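Local coordinates for protein adenosine kinase (Sinorhizobium meliloti, PDB 3UBO) that probably transfers a phosphoryl group from ATP to adenosine, as a pfkB-family kinase holding both adenosine and ADP, at residues L281-G289 with C299-A307; A78-D86 with A135-E145. All coordinates share one frame; numbering follows the deposited sequence.

Contact 1 (L281-G289 with C299-A307); sequences LYAAGFLFG and CSKLGNLAA. With ADP (adenosine-5'-diphosphate), chain D.
Two aromatic rings of 281-289, those of Y282 and F286, each receive a carbon of 299-307 on one face. G303 CA stands over the Y282 ring, displaced toward the rim and 3.8 Å from its centroid, while the N304 side chain lies at the edge. C299 meets F286 more centrally: its CB is 3.8 Å from the ring centroid and just 8° off the ring normal, and its SG, 4.3 Å from the same centroid, adds a sulfur-aromatic contact. F288 is touched at its edge, where CD2 lies 4.1 Å from L302 CD1.

In Y282 a chi1 of 176°, with CG anti to the backbone N, swings the ring beside its own carbonyl carbon, where it fits as a knob among S300, G303, N304 and A307. The backbones come closest here, Y282 CA and G303 CA being 4.0 Å apart. CA-H...O contacts run both ways: Y282 CA faces G303 O at 3.5 Å, and G303 CA faces Y282 O at 3.2 Å. The pairing illustrates how glycine lets helices approach, since G285, G289 and G303 all lie on the shared face. The segment axes pass 6.6 Å apart at 144°, roughly antiparallel, and no clear hydrogen bond crosses between them; L281 against A306 completes the apolar seam.

At one end the contact becomes ligand pocket, with Y282, N304 and A307 lining the ribose side of ADP. Away from the nucleotide, F286 packs edge-to-face with F215 of strand 213-217 in the central parallel sheet. S300 and N304 reach the neighbouring hairpin, touching V264 on strand 260-264, and F286 and S300 rest on V255 of strand 253-257.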
ATOM      1  N   LEU A 281       7.751  14.380  -7.509  1.00 58.21           N
ATOM      2  CA  LEU A 281       6.762  15.279  -6.980  1.00 58.68           C
ATOM      3  C   LEU A 281       7.307  16.672  -6.855  1.00 57.43           C
ATOM      4  O   LEU A 281       6.580  17.612  -6.663  1.00 56.97           O
ATOM      5  CB  LEU A 281       6.225  14.753  -5.669  1.00 56.37           C
ATOM      6  CG  LEU A 281       4.902  14.081  -5.946  1.00 58.50           C
ATOM      7  CD1 LEU A 281       4.966  12.617  -5.813  1.00 56.83           C
ATOM      8  CD2 LEU A 281       3.825  14.650  -5.130  1.00 57.65           C
ATOM      9  N   TYR A 282       8.609  16.797  -6.990  1.00 56.05           N
ATOM     10  CA  TYR A 282       9.195  18.093  -7.088  1.00 57.35           C
ATOM     11  C   TYR A 282       8.790  18.745  -8.404  1.00 61.33           C
ATOM     12  O   TYR A 282       8.439  19.909  -8.471  1.00 59.78           O
ATOM     13  CB  TYR A 282      10.687  17.986  -7.034  1.00 55.72           C
ATOM     14  CG  TYR A 282      11.330  19.315  -7.232  1.00 62.91           C
ATOM     15  CD1 TYR A 282      11.618  19.782  -8.485  1.00 59.73           C
ATOM     16  CD2 TYR A 282      11.622  20.116  -6.159  1.00 63.41           C
ATOM     17  CE1 TYR A 282      12.198  20.985  -8.651  1.00 61.42           C
ATOM     18  CE2 TYR A 282      12.191  21.306  -6.320  1.00 63.41           C
ATOM     19  CZ  TYR A 282      12.479  21.744  -7.560  1.00 67.55           C
ATOM     20  OH  TYR A 282      13.058  22.963  -7.695  1.00 71.73           O
ATOM     21  N   ALA A 283       8.838  17.960  -9.455  1.00 57.68           N
ATOM     22  CA  ALA A 283       8.487  18.415 -10.753  1.00 58.76           C
ATOM     23  C   ALA A 283       7.003  18.592 -10.864  1.00 59.82           C
ATOM     24  O   ALA A 283       6.546  19.384 -11.634  1.00 59.40           O
ATOM     25  CB  ALA A 283       8.952  17.428 -11.747  1.00 60.29           C
ATOM     26  N   ALA A 284       6.243  17.830 -10.113  1.00 57.92           N
ATOM     27  CA  ALA A 284       4.812  17.940 -10.206  1.00 58.49           C
ATOM     28  C   ALA A 284       4.388  19.277  -9.681  1.00 61.57           C
ATOM     29  O   ALA A 284       3.539  19.923 -10.243  1.00 61.30           O
ATOM     30  CB  ALA A 284       4.157  16.872  -9.426  1.00 56.78           C
ATOM     31  N   GLY A 285       4.979  19.682  -8.580  1.00 60.56           N
ATOM     32  CA  GLY A 285       4.622  20.936  -7.982  1.00 59.18           C
ATOM     33  C   GLY A 285       5.130  22.047  -8.846  1.00 63.08           C
ATOM     34  O   GLY A 285       4.442  23.011  -9.111  1.00 63.42           O
ATOM     35  N   PHE A 286       6.353  21.907  -9.300  1.00 60.92           N
ATOM     36  CA  PHE A 286       6.908  22.940 -10.120  1.00 60.56           C
ATOM     37  C   PHE A 286       6.048  23.257 -11.358  1.00 60.24           C
ATOM     38  O   PHE A 286       5.791  24.376 -11.689  1.00 60.62           O
ATOM     39  CB  PHE A 286       8.298  22.508 -10.469  1.00 58.98           C
ATOM     40  CG  PHE A 286       9.011  23.463 -11.285  1.00 61.15           C
ATOM     41  CD1 PHE A 286       8.506  23.855 -12.508  1.00 62.13           C
ATOM     42  CD2 PHE A 286      10.210  23.993 -10.852  1.00 66.38           C
ATOM     43  CE1 PHE A 286       9.199  24.779 -13.319  1.00 62.61           C
ATOM     44  CE2 PHE A 286      10.918  24.939 -11.639  1.00 67.23           C
ATOM     45  CZ  PHE A 286      10.400  25.313 -12.886  1.00 67.11           C
ATOM     46  N   LEU A 287       5.552  22.240 -12.012  1.00 61.99           N
ATOM     47  CA  LEU A 287       4.800  22.430 -13.225  1.00 62.54           C
ATOM     48  C   LEU A 287       3.378  22.905 -12.916  1.00 64.80           C
ATOM     49  O   LEU A 287       2.703  23.521 -13.780  1.00 65.49           O
ATOM     50  CB  LEU A 287       4.753  21.134 -14.050  1.00 60.45           C
ATOM     51  CG  LEU A 287       6.047  20.502 -14.596  1.00 62.74           C
ATOM     52  CD1 LEU A 287       5.753  19.286 -15.491  1.00 61.22           C
ATOM     53  CD2 LEU A 287       6.956  21.462 -15.345  1.00 62.18           C
ATOM     54  N   PHE A 288       2.907  22.594 -11.715  1.00 61.93           N
ATOM     55  CA  PHE A 288       1.621  23.113 -11.290  1.00 65.56           C
ATOM     56  C   PHE A 288       1.773  24.612 -11.175  1.00 66.79           C
ATOM     57  O   PHE A 288       0.842  25.363 -11.448  1.00 68.27           O
ATOM     58  CB  PHE A 288       1.256  22.641  -9.886  1.00 64.94           C
ATOM     59  CG  PHE A 288       0.032  23.305  -9.343  1.00 63.51           C
ATOM     60  CD1 PHE A 288      -1.216  23.036  -9.889  1.00 61.05           C
ATOM     61  CD2 PHE A 288       0.126  24.196  -8.281  1.00 64.78           C
ATOM     62  CE1 PHE A 288      -2.356  23.648  -9.382  1.00 61.21           C
ATOM     63  CE2 PHE A 288      -1.022  24.811  -7.748  1.00 64.90           C
ATOM     64  CZ  PHE A 288      -2.256  24.559  -8.308  1.00 62.62           C
ATOM     65  N   GLY A 289       2.939  25.030 -10.711  1.00 64.51           N
ATOM     66  CA  GLY A 289       3.235  26.446 -10.626  1.00 68.16           C
ATOM     67  C   GLY A 289       3.377  27.032 -12.027  1.00 66.39           C
ATOM     68  O   GLY A 289       2.610  27.897 -12.467  1.00 65.82           O
ATOM     69  N   CYS A 299       7.900  28.651  -8.049  1.00 71.15           N
ATOM     70  CA  CYS A 299       7.877  27.345  -8.693  1.00 70.23           C
ATOM     71  C   CYS A 299       8.777  26.435  -7.849  1.00 70.48           C
ATOM     72  O   CYS A 299       8.295  25.417  -7.345  1.00 71.50           O
ATOM     73  CB  CYS A 299       8.273  27.386 -10.203  1.00 67.41           C
ATOM     74  SG  CYS A 299       6.898  27.532 -11.426  1.00 64.47           S
ATOM     75  N   SER A 300      10.053  26.789  -7.656  1.00 68.85           N
ATOM     76  CA  SER A 300      10.894  25.917  -6.878  1.00 66.59           C
ATOM     77  C   SER A 300      10.161  25.626  -5.571  1.00 66.79           C
ATOM     78  O   SER A 300      10.280  24.549  -5.011  1.00 67.89           O
ATOM     79  CB  SER A 300      12.229  26.559  -6.577  1.00 66.72           C
ATOM     80  OG  SER A 300      12.937  26.824  -7.738  1.00 64.19           O
ATOM     81  N   LYS A 301       9.389  26.582  -5.082  1.00 67.80           N
ATOM     82  CA  LYS A 301       8.816  26.419  -3.737  1.00 68.30           C
ATOM     83  C   LYS A 301       7.804  25.297  -3.829  1.00 65.28           C
ATOM     84  O   LYS A 301       7.799  24.378  -3.012  1.00 61.68           O
ATOM     85  CB  LYS A 301       8.198  27.721  -3.147  1.00 65.45           C
ATOM     86  CG  LYS A 301       9.222  28.681  -2.524  1.00 66.29           C
ATOM     87  CD  LYS A 301       8.547  29.962  -2.022  1.00 68.65           C
ATOM     88  CE  LYS A 301       9.537  31.151  -1.799  1.00 73.07           C
ATOM     89  NZ  LYS A 301      10.381  31.267  -0.479  1.00 72.27           N
ATOM     90  N   LEU A 302       6.965  25.356  -4.860  1.00 66.50           N
ATOM     91  CA  LEU A 302       5.929  24.346  -5.007  1.00 64.93           C
ATOM     92  C   LEU A 302       6.609  22.983  -5.176  1.00 63.51           C
ATOM     93  O   LEU A 302       6.089  21.964  -4.733  1.00 58.76           O
ATOM     94  CB  LEU A 302       5.008  24.692  -6.148  1.00 64.92           C
ATOM     95  CG  LEU A 302       3.936  25.628  -5.636  1.00 68.14           C
ATOM     96  CD1 LEU A 302       3.281  26.322  -6.794  1.00 67.96           C
ATOM     97  CD2 LEU A 302       2.916  24.867  -4.762  1.00 67.50           C
ATOM     98  N   GLY A 303       7.814  23.017  -5.745  1.00 63.99           N
ATOM     99  CA  GLY A 303       8.646  21.847  -5.881  1.00 63.54           C
ATOM    100  C   GLY A 303       8.945  21.174  -4.560  1.00 62.09           C
ATOM    101  O   GLY A 303       8.475  20.046  -4.308  1.00 58.81           O
ATOM    102  N   ASN A 304       9.727  21.869  -3.729  1.00 62.33           N
ATOM    103  CA  ASN A 304      10.184  21.287  -2.490  1.00 61.30           C
ATOM    104  C   ASN A 304       9.012  20.920  -1.587  1.00 59.32           C
ATOM    105  O   ASN A 304       8.940  19.827  -1.085  1.00 58.73           O
ATOM    106  CB  ASN A 304      11.173  22.193  -1.842  1.00 60.71           C
ATOM    107  CG  ASN A 304      12.328  22.482  -2.735  1.00 64.28           C
ATOM    108  OD1 ASN A 304      12.432  23.578  -3.261  1.00 66.78           O
ATOM    109  ND2 ASN A 304      13.196  21.508  -2.944  1.00 63.67           N
ATOM    110  N   LEU A 305       8.048  21.823  -1.446  1.00 59.70           N
ATOM    111  CA  LEU A 305       6.847  21.523  -0.670  1.00 58.35           C
ATOM    112  C   LEU A 305       6.248  20.146  -0.999  1.00 58.48           C
ATOM    113  O   LEU A 305       5.875  19.393  -0.100  1.00 56.04           O
ATOM    114  CB  LEU A 305       5.794  22.614  -0.873  1.00 56.83           C
ATOM    115  CG  LEU A 305       4.391  22.308  -0.345  1.00 61.01           C
ATOM    116  CD1 LEU A 305       4.377  22.304   1.176  1.00 50.02           C
ATOM    117  CD2 LEU A 305       3.381  23.306  -0.891  1.00 54.16           C
ATOM    118  N   ALA A 306       6.156  19.831  -2.290  1.00 59.94           N
ATOM    119  CA  ALA A 306       5.540  18.568  -2.772  1.00 57.81           C
ATOM    120  C   ALA A 306       6.457  17.368  -2.571  1.00 57.42           C
ATOM    121  O   ALA A 306       5.996  16.345  -2.103  1.00 54.36           O
ATOM    122  CB  ALA A 306       5.131  18.676  -4.217  1.00 56.46           C
ATOM    123  N   ALA A 307       7.733  17.513  -2.937  1.00 57.00           N
ATOM    124  CA  ALA A 307       8.740  16.524  -2.672  1.00 55.40           C
ATOM    125  C   ALA A 307       8.670  16.055  -1.188  1.00 57.64           C
ATOM    126  O   ALA A 307       8.495  14.846  -0.867  1.00 54.19           O
ATOM    127  CB  ALA A 307      10.087  17.110  -3.008  1.00 56.65           C
TER
HETATM  128  PB  ADP D 354      15.958  12.435  -6.338  1.00 75.75           P
HETATM  129  O1B ADP D 354      17.075  11.228  -6.561  1.00 74.55           O
HETATM  130  O2B ADP D 354      15.301  13.120  -7.721  1.00 71.97           O
HETATM  131  O3B ADP D 354      14.838  11.966  -5.480  1.00 70.07           O
HETATM  132  PA  ADP D 354      16.965  14.778  -4.585  1.00 77.43           P
HETATM  133  O1A ADP D 354      18.192  14.364  -3.566  1.00 70.75           O
HETATM  134  O2A ADP D 354      17.324  15.993  -5.316  1.00 74.24           O
HETATM  135  O3A ADP D 354      17.078  13.407  -5.563  1.00 78.44           O
HETATM  136  O5' ADP D 354      15.477  15.068  -3.861  1.00 70.89           O
HETATM  137  C5' ADP D 354      14.379  15.503  -4.654  1.00 68.75           C
HETATM  138  C4' ADP D 354      13.488  16.556  -3.917  1.00 70.41           C
HETATM  139  O4' ADP D 354      12.674  16.094  -2.736  1.00 70.35           O
HETATM  140  C3' ADP D 354      14.227  17.849  -3.280  1.00 71.08           C
HETATM  141  O3' ADP D 354      14.763  18.848  -4.127  1.00 70.90           O
HETATM  142  C2' ADP D 354      13.409  18.222  -2.050  1.00 70.77           C
HETATM  143  O2' ADP D 354      12.354  19.193  -2.130  1.00 70.59           O
HETATM  144  C1' ADP D 354      13.063  16.841  -1.571  1.00 69.14           C
HETATM  145  N9  ADP D 354      14.124  16.198  -0.735  1.00 71.70           N
HETATM  146  C8  ADP D 354      15.042  15.237  -1.095  1.00 70.31           C
HETATM  147  N7  ADP D 354      15.880  14.905   0.051  1.00 69.22           N
HETATM  148  C5  ADP D 354      15.458  15.722   1.139  1.00 69.89           C
HETATM  149  C6  ADP D 354      15.907  15.817   2.542  1.00 71.02           C
HETATM  150  N6  ADP D 354      16.977  14.929   3.034  1.00 68.88           N
HETATM  151  N1  ADP D 354      15.283  16.682   3.386  1.00 68.47           N
HETATM  152  C2  ADP D 354      14.213  17.480   2.946  1.00 67.57           C
HETATM  153  N3  ADP D 354      13.770  17.415   1.574  1.00 68.71           N
HETATM  154  C4  ADP D 354      14.385  16.523   0.699  1.00 71.29           C

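Contact 2 (A78-D86 with A135-E145); sequences AYFGKVADD and ACVELGPEDVE
K82 and D143 form the direct charged link between 78-86 and 135-145, a weak salt bridge with K82 NZ 3.4 Å from D143 OD1. The other carboxylate oxygen, OD2, accepts a weak but nearly straight bond from G140 N (3.3 Å, 170° at the hydrogen), which may help to steady the carboxylate facing the lysine. A second polar link runs through a water that donates to Y79 O at 2.6 Å and to E145 OE2 at 2.8 Å. The remaining oxygen of that glutamate, OE1, is hydrogen-bonded to H102, which gives the carboxylate two separate anchors.

The lysine reaches D143 along a folded path. Bends at chi2 and chi3 carry its aliphatic part past C136 and the L139 side chain, with CG also against the backbone at E138 and L139, before the amine arrives beside the carboxylate.

The F80 ring packs against backbone and side chains of 143-145. The carbonyl O of D143 sits 3.9 Å above one face of the ring, offset toward the rim, and the bridging water lies at the ring edge in its plane. E145 crosses the ring at a slant, carboxylate and ring planes 37° apart, bringing its CB to 3.7 Å from F80 CZ; V144 CG1 is 4.4 Å from F80 CE2. Farther along, A84 CB and A135 CB meet at 4.2 Å.

F80 also packs on V148 and V149 of helix 146-150, which E145 precedes at the N-cap position. The arrangement belongs to the ribokinase-like fold of pfkB kinases: 135-145 leads from the smaller mixed sheet, the lid of this family, back to the α/β core, and packs against the C-terminal end of core strand 77-80 and the loop that follows it.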
ATOM      1  N   ALA A  78      -2.887  14.529 -17.565  1.00 52.54           N
ATOM      2  CA  ALA A  78      -3.206  13.371 -18.418  1.00 56.91           C
ATOM      3  C   ALA A  78      -1.948  12.529 -18.599  1.00 57.94           C
ATOM      4  O   ALA A  78      -0.781  13.052 -18.498  1.00 54.42           O
ATOM      5  CB  ALA A  78      -3.773  13.796 -19.793  1.00 53.69           C
ATOM      6  N   TYR A  79      -2.178  11.232 -18.851  1.00 53.87           N
ATOM      7  CA  TYR A  79      -1.061  10.280 -18.771  1.00 54.55           C
ATOM      8  C   TYR A  79      -1.198   9.226 -19.836  1.00 55.27           C
ATOM      9  O   TYR A  79      -2.315   8.776 -20.153  1.00 54.88           O
ATOM     10  CB  TYR A  79      -0.867   9.658 -17.318  1.00 53.86           C
ATOM     11  CG  TYR A  79       0.212   8.534 -17.261  1.00 53.85           C
ATOM     12  CD1 TYR A  79       1.573   8.849 -17.265  1.00 50.83           C
ATOM     13  CD2 TYR A  79      -0.147   7.173 -17.239  1.00 51.65           C
ATOM     14  CE1 TYR A  79       2.522   7.900 -17.246  1.00 49.45           C
ATOM     15  CE2 TYR A  79       0.820   6.196 -17.190  1.00 50.64           C
ATOM     16  CZ  TYR A  79       2.147   6.581 -17.212  1.00 52.80           C
ATOM     17  OH  TYR A  79       3.123   5.627 -17.219  1.00 53.66           O
ATOM     18  N   PHE A  80      -0.060   8.881 -20.421  1.00 54.25           N
ATOM     19  CA  PHE A  80      -0.036   7.765 -21.350  1.00 57.71           C
ATOM     20  C   PHE A  80       0.952   6.736 -20.804  1.00 56.73           C
ATOM     21  O   PHE A  80       2.143   7.104 -20.557  1.00 56.24           O
ATOM     22  CB  PHE A  80       0.484   8.159 -22.763  1.00 57.87           C
ATOM     23  CG  PHE A  80      -0.267   9.280 -23.451  1.00 59.49           C
ATOM     24  CD1 PHE A  80      -1.612   9.554 -23.155  1.00 59.50           C
ATOM     25  CD2 PHE A  80       0.388  10.050 -24.452  1.00 59.06           C
ATOM     26  CE1 PHE A  80      -2.300  10.553 -23.881  1.00 62.92           C
ATOM     27  CE2 PHE A  80      -0.262  11.061 -25.132  1.00 58.90           C
ATOM     28  CZ  PHE A  80      -1.610  11.303 -24.884  1.00 60.77           C
ATOM     29  N   GLY A  81       0.506   5.498 -20.617  1.00 55.43           N
ATOM     30  CA  GLY A  81       1.364   4.446 -20.105  1.00 51.76           C
ATOM     31  C   GLY A  81       1.043   3.093 -20.708  1.00 54.98           C
ATOM     32  O   GLY A  81      -0.003   2.915 -21.333  1.00 54.33           O
ATOM     33  N   LYS A  82       1.946   2.136 -20.520  1.00 56.96           N
ATOM     34  CA  LYS A  82       1.758   0.792 -21.050  1.00 53.61           C
ATOM     35  C   LYS A  82       1.462  -0.206 -19.935  1.00 53.94           C
ATOM     36  O   LYS A  82       2.296  -0.438 -19.059  1.00 50.34           O
ATOM     37  CB  LYS A  82       2.992   0.348 -21.838  1.00 55.06           C
ATOM     38  CG  LYS A  82       2.695  -0.084 -23.265  1.00 61.00           C
ATOM     39  CD  LYS A  82       1.223  -0.414 -23.446  1.00 57.49           C
ATOM     40  CE  LYS A  82       0.686   0.154 -24.750  1.00 52.82           C
ATOM     41  NZ  LYS A  82      -0.768  -0.121 -24.918  1.00 57.60           N
ATOM     42  N   VAL A  83       0.270  -0.793 -19.974  1.00 50.75           N
ATOM     43  CA  VAL A  83      -0.137  -1.768 -18.970  1.00 49.68           C
ATOM     44  C   VAL A  83      -0.915  -2.917 -19.603  1.00 54.69           C
ATOM     45  O   VAL A  83      -1.510  -2.763 -20.670  1.00 58.32           O
ATOM     46  CB  VAL A  83      -1.001  -1.120 -17.872  1.00 53.67           C
ATOM     47  CG1 VAL A  83      -0.196  -0.076 -17.112  1.00 50.38           C
ATOM     48  CG2 VAL A  83      -2.252  -0.501 -18.477  1.00 49.08           C
ATOM     49  N   ALA A  84      -0.905  -4.069 -18.940  1.00 53.59           N
ATOM     50  CA  ALA A  84      -1.594  -5.224 -19.429  1.00 53.36           C
ATOM     51  C   ALA A  84      -3.017  -5.277 -18.906  1.00 54.49           C
ATOM     52  O   ALA A  84      -3.415  -4.528 -18.043  1.00 54.72           O
ATOM     53  CB  ALA A  84      -0.836  -6.462 -19.143  1.00 52.96           C
ATOM     54  N   ASP A  85      -3.811  -6.121 -19.534  1.00 61.85           N
ATOM     55  CA  ASP A  85      -5.228  -6.291 -19.248  1.00 61.41           C
ATOM     56  C   ASP A  85      -5.410  -7.080 -17.921  1.00 62.67           C
ATOM     57  O   ASP A  85      -6.447  -7.701 -17.673  1.00 64.28           O
ATOM     58  CB  ASP A  85      -5.848  -7.057 -20.423  1.00 66.97           C
ATOM     59  CG  ASP A  85      -7.370  -7.253 -20.271  1.00 72.67           C
ATOM     60  OD1 ASP A  85      -7.922  -6.620 -19.314  1.00 68.14           O
ATOM     61  OD2 ASP A  85      -8.000  -8.005 -21.113  1.00 74.08           O
ATOM     62  N   ASP A  86      -4.408  -7.013 -17.042  1.00 61.90           N
ATOM     63  CA  ASP A  86      -4.360  -7.813 -15.792  1.00 57.76           C
ATOM     64  C   ASP A  86      -4.708  -7.022 -14.481  1.00 57.09           C
ATOM     65  O   ASP A  86      -5.178  -5.884 -14.517  1.00 57.80           O
ATOM     66  CB  ASP A  86      -2.983  -8.477 -15.691  1.00 53.36           C
ATOM     67  CG  ASP A  86      -1.871  -7.470 -15.739  1.00 53.77           C
ATOM     68  OD1 ASP A  86      -2.177  -6.313 -15.329  1.00 51.34           O
ATOM     69  OD2 ASP A  86      -0.729  -7.827 -16.165  1.00 53.97           O
ATOM     70  N   ALA A 135       4.626  -5.137 -19.756  1.00 55.78           N
ATOM     71  CA  ALA A 135       3.862  -4.383 -20.746  1.00 51.88           C
ATOM     72  C   ALA A 135       4.554  -3.094 -21.286  1.00 54.86           C
ATOM     73  O   ALA A 135       4.589  -2.868 -22.480  1.00 57.15           O
ATOM     74  CB  ALA A 135       2.423  -4.115 -20.234  1.00 49.70           C
ATOM     75  N   CYS A 136       5.164  -2.268 -20.447  1.00 53.90           N
ATOM     76  CA  CYS A 136       5.918  -1.104 -20.912  1.00 53.23           C
ATOM     77  C   CYS A 136       6.794  -1.203 -22.224  1.00 58.18           C
ATOM     78  O   CYS A 136       7.176  -0.190 -22.806  1.00 60.71           O
ATOM     79  CB  CYS A 136       6.742  -0.538 -19.735  1.00 53.06           C
ATOM     80  SG  CYS A 136       5.624  -0.146 -18.297  1.00 54.90           S
ATOM     81  N   VAL A 137       7.152  -2.369 -22.715  1.00 57.79           N
ATOM     82  CA  VAL A 137       7.989  -2.350 -23.937  1.00 61.01           C
ATOM     83  C   VAL A 137       7.151  -2.133 -25.216  1.00 59.52           C
ATOM     84  O   VAL A 137       7.632  -1.619 -26.209  1.00 59.00           O
ATOM     85  CB  VAL A 137       8.824  -3.623 -24.089  1.00 58.85           C
ATOM     86  CG1 VAL A 137       9.903  -3.702 -23.019  1.00 54.71           C
ATOM     87  CG2 VAL A 137       7.887  -4.839 -24.080  1.00 57.12           C
ATOM     88  N   GLU A 138       5.886  -2.534 -25.119  1.00 61.75           N
ATOM     89  CA  GLU A 138       4.811  -2.359 -26.114  1.00 60.68           C
ATOM     90  C   GLU A 138       4.332  -0.921 -26.233  1.00 61.94           C
ATOM     91  O   GLU A 138       3.349  -0.662 -26.897  1.00 63.87           O
ATOM     92  CB  GLU A 138       3.551  -3.166 -25.716  1.00 59.70           C
ATOM     93  CG  GLU A 138       3.708  -4.672 -25.547  1.00 62.09           C
ATOM     94  CD  GLU A 138       4.094  -5.423 -26.843  1.00 66.72           C
ATOM     95  OE1 GLU A 138       4.027  -4.785 -27.950  1.00 68.88           O
ATOM     96  OE2 GLU A 138       4.450  -6.649 -26.750  1.00 64.56           O
ATOM     97  N   LEU A 139       4.964   0.025 -25.554  1.00 62.83           N
ATOM     98  CA  LEU A 139       4.444   1.368 -25.663  1.00 62.10           C
ATOM     99  C   LEU A 139       5.097   1.988 -26.856  1.00 63.98           C
ATOM    100  O   LEU A 139       6.350   1.946 -27.002  1.00 64.80           O
ATOM    101  CB  LEU A 139       4.756   2.213 -24.428  1.00 61.73           C
ATOM    102  CG  LEU A 139       4.388   3.707 -24.561  1.00 59.63           C
ATOM    103  CD1 LEU A 139       2.941   4.023 -24.073  1.00 56.04           C
ATOM    104  CD2 LEU A 139       5.467   4.594 -23.952  1.00 51.53           C
ATOM    105  N   GLY A 140       4.256   2.589 -27.677  1.00 60.35           N
ATOM    106  CA  GLY A 140       4.780   3.274 -28.829  1.00 67.42           C
ATOM    107  C   GLY A 140       3.847   4.320 -29.422  1.00 67.50           C
ATOM    108  O   GLY A 140       2.864   4.738 -28.747  1.00 64.45           O
ATOM    109  N   PRO A 141       4.148   4.744 -30.682  1.00 67.44           N
ATOM    110  CA  PRO A 141       3.489   5.849 -31.371  1.00 63.16           C
ATOM    111  C   PRO A 141       2.031   5.627 -31.442  1.00 62.04           C
ATOM    112  O   PRO A 141       1.317   6.596 -31.410  1.00 63.28           O
ATOM    113  CB  PRO A 141       4.117   5.820 -32.730  1.00 60.20           C
ATOM    114  CG  PRO A 141       5.489   5.381 -32.468  1.00 63.82           C
ATOM    115  CD  PRO A 141       5.333   4.306 -31.432  1.00 68.46           C
ATOM    116  N   GLU A 142       1.580   4.392 -31.436  1.00 62.05           N
ATOM    117  CA  GLU A 142       0.168   4.104 -31.644  1.00 63.87           C
ATOM    118  C   GLU A 142      -0.632   4.609 -30.476  1.00 65.74           C
ATOM    119  O   GLU A 142      -1.870   4.733 -30.541  1.00 64.77           O
ATOM    120  CB  GLU A 142       0.051   2.606 -31.734  1.00 64.57           C
ATOM    121  CG  GLU A 142       1.347   2.114 -32.381  1.00 68.32           C
ATOM    122  CD  GLU A 142       1.859   0.798 -31.818  1.00 75.48           C
ATOM    123  OE1 GLU A 142       2.405   0.797 -30.644  1.00 71.85           O
ATOM    124  OE2 GLU A 142       1.716  -0.216 -32.586  1.00 73.97           O
ATOM    125  N   ASP A 143       0.099   4.905 -29.401  1.00 63.08           N
ATOM    126  CA  ASP A 143      -0.477   5.188 -28.089  1.00 62.93           C
ATOM    127  C   ASP A 143      -0.525   6.688 -27.742  1.00 63.31           C
ATOM    128  O   ASP A 143      -1.019   7.061 -26.660  1.00 62.20           O
ATOM    129  CB  ASP A 143       0.325   4.428 -27.018  1.00 62.39           C
ATOM    130  CG  ASP A 143       0.031   2.932 -26.990  1.00 58.05           C
ATOM    131  OD1 ASP A 143      -1.184   2.573 -26.978  1.00 53.00           O
ATOM    132  OD2 ASP A 143       1.033   2.164 -26.927  1.00 55.54           O
ATOM    133  N   VAL A 144       0.025   7.524 -28.638  1.00 64.98           N
ATOM    134  CA  VAL A 144      -0.174   8.981 -28.605  1.00 63.41           C
ATOM    135  C   VAL A 144      -1.673   9.257 -28.854  1.00 63.77           C
ATOM    136  O   VAL A 144      -2.186   8.920 -29.914  1.00 67.16           O
ATOM    137  CB  VAL A 144       0.762   9.760 -29.600  1.00 59.13           C
ATOM    138  CG1 VAL A 144       0.469  11.165 -29.512  1.00 60.55           C
ATOM    139  CG2 VAL A 144       2.273   9.531 -29.284  1.00 60.63           C
ATOM    140  N   GLU A 145      -2.410   9.721 -27.836  1.00 63.28           N
ATOM    141  CA  GLU A 145      -3.697  10.383 -28.069  1.00 64.03           C
ATOM    142  C   GLU A 145      -3.304  11.779 -28.576  1.00 67.68           C
ATOM    143  O   GLU A 145      -2.522  12.523 -27.935  1.00 69.08           O
ATOM    144  CB  GLU A 145      -4.607  10.483 -26.830  1.00 63.19           C
ATOM    145  CG  GLU A 145      -5.475   9.284 -26.509  1.00 60.13           C
ATOM    146  CD  GLU A 145      -5.736   9.132 -24.986  1.00 65.39           C
ATOM    147  OE1 GLU A 145      -6.689   9.815 -24.511  1.00 65.43           O
ATOM    148  OE2 GLU A 145      -4.999   8.333 -24.286  1.00 61.05           O
TER
HETATM  149  O   HOH W   1      -4.519   8.754 -21.592  1.00 60.51           O

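Overall arrangement
Contacts 1 and 2 lie on opposite sides of the chain's centre, their own centres 26 Å apart and their nearest atoms about 10 Å apart, without touching. Contact 1 supplies part of the ADP pocket through a helix pair late in the chain; contact 2 closes earlier in the sequence and joins the core to the loop returning from the mixed sheet. The bound adenosine relates the two: the side chain of C136 in contact 2 is about 7 Å from it, that of L281 in contact 1 about 8 Å. Both therefore lie near the nucleoside without either of these side chains touching it, and only contact 1 contributes residues to the ADP pocket.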